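Side-chain contact in ralf, proline/betaine transporter (Legionella pneumophila, PDB 4D7Q), which probably acts as a guanine-nucleotide exchange factor through its Legionella Sec7 domain, here fused to a Rickettsia RalF capping domain: residues N213-S216 with Q217-K220. The protein carries 2 engineered substitutions. Numbering follows the deposited sequence.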
loop_
_atom_site.group_PDB
_atom_site.type_symbol
_atom_site.label_atom_id
_atom_site.label_comp_id
_atom_site.label_asym_id
_atom_site.label_seq_id
_atom_site.Cartn_x
_atom_site.Cartn_y
_atom_site.Cartn_z
ATOM N N ASN A 213 -6.678 10.025 12.680
ATOM C CA ASN A 213 -7.828 10.436 13.494
ATOM C C ASN A 213 -8.314 11.838 13.132
ATOM O O ASN A 213 -8.679 12.625 14.013
ATOM C CB ASN A 213 -7.513 10.290 15.014
ATOM C CG ASN A 213 -6.838 8.977 15.374
ATOM O OD1 ASN A 213 -7.383 7.891 15.186
ATOM N ND2 ASN A 213 -5.615 9.044 15.873
ATOM N N ILE A 214 -8.294 12.151 11.822
ATOM C CA ILE A 214 -8.721 13.455 11.311
ATOM C C ILE A 214 -10.244 13.450 11.176
ATOM O O ILE A 214 -10.819 12.397 10.894
ATOM C CB ILE A 214 -7.967 13.841 9.994
ATOM C CG1 ILE A 214 -7.943 15.379 9.774
ATOM C CG2 ILE A 214 -8.457 13.054 8.747
ATOM C CD1 ILE A 214 -6.880 15.910 8.775
ATOM N N SER A 215 -10.902 14.585 11.439
ATOM C CA SER A 215 -12.361 14.662 11.272
ATOM C C SER A 215 -12.866 16.036 10.856
ATOM O O SER A 215 -12.182 17.038 11.068
ATOM C CB SER A 215 -13.111 14.122 12.495
ATOM O OG SER A 215 -13.403 15.093 13.484
ATOM N N SER A 216 -14.077 16.073 10.271
ATOM C CA SER A 216 -14.777 17.302 9.895
ATOM C C SER A 216 -15.084 18.117 11.153
ATOM O O SER A 216 -15.103 19.348 11.107
ATOM C CB SER A 216 -16.082 16.979 9.172
ATOM O OG SER A 216 -15.881 16.733 7.789
ATOM N N GLN A 217 -15.288 17.420 12.281
ATOM C CA GLN A 217 -15.595 18.031 13.574
ATOM C C GLN A 217 -14.356 18.647 14.216
ATOM O O GLN A 217 -14.478 19.656 14.903
ATOM C CB GLN A 217 -16.255 17.008 14.527
ATOM C CG GLN A 217 -17.703 16.632 14.172
ATOM C CD GLN A 217 -17.870 15.864 12.869
ATOM O OE1 GLN A 217 -17.359 14.749 12.682
ATOM N NE2 GLN A 217 -18.596 16.455 11.932
ATOM N N ASN A 218 -13.171 18.047 13.997
ATOM C CA ASN A 218 -11.918 18.524 14.593
ATOM C C ASN A 218 -10.985 19.343 13.672
ATOM O O ASN A 218 -10.027 19.940 14.176
ATOM C CB ASN A 218 -11.168 17.369 15.314
ATOM C CG ASN A 218 -10.553 16.290 14.424
ATOM O OD1 ASN A 218 -9.851 16.558 13.427
ATOM N ND2 ASN A 218 -10.709 15.030 14.840
ATOM N N ASP A 219 -11.250 19.373 12.334
ATOM C CA ASP A 219 -10.402 20.088 11.369
ATOM C C ASP A 219 -11.221 20.861 10.296
ATOM O O ASP A 219 -11.956 20.240 9.520
ATOM C CB ASP A 219 -9.441 19.069 10.706
ATOM C CG ASP A 219 -8.237 19.665 10.002
ATOM O OD1 ASP A 219 -8.417 20.612 9.212
ATOM O OD2 ASP A 219 -7.122 19.155 10.208
ATOM N N LYS A 220 -11.058 22.205 10.238
ATOM C CA LYS A 220 -11.760 23.072 9.270
ATOM C C LYS A 220 -11.349 22.821 7.827
ATOM O O LYS A 220 -12.210 22.871 6.940
ATOM C CB LYS A 220 -11.654 24.570 9.629
ATOM C CG LYS A 220 -12.695 25.444 8.922
ATOM C CD LYS A 220 -12.632 26.917 9.355
ATOM C CE LYS A 220 -11.951 27.819 8.349
ATOM N NZ LYS A 220 -12.807 28.094 7.166
#
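The amide of N218 lies with one face over S215, whose OG sits 3.2 Å from N218 CG. N218 ND2 donates to N213 O (3.3 Å), which lies about 20° out of the amide plane. The backbone N of S215 reaches N218 OD1 at 3.0 Å, but from above the carbonyl plane rather than along a lone pair. Because N218 CG stands between its own backbone N and carbonyl carbon (chi1 70°), the amide folds back over the preceding turn. S215 OG in return accepts N218 N (3.0 Å) and, weakly, Q217 N, as in an ST motif. S215 O adds weak bonds from N218 N and from D219 N (2.8 Å). Beyond the turn, I214 CD1 sits over the OD2 side of one face of the D219 carboxylate, 3.6 Å from D219 OD2, which is also hydrogen-bonded to T328 OG1. D219 OD1 takes the N-cap role for helix 220-230 by accepting F222 N, and also binds E327 N; these backbone N-H groups and the helix N-terminus probably favour the buried carboxylate as an anion. Within the Rickettsia capping-domain part of the chimera, the bonds tie together the short connection between strand 208-214 and that helix. The reciprocal S215/N218 pair, each backbone N meeting the other's side-chain oxygen, tends to hold the N218 amide folded back.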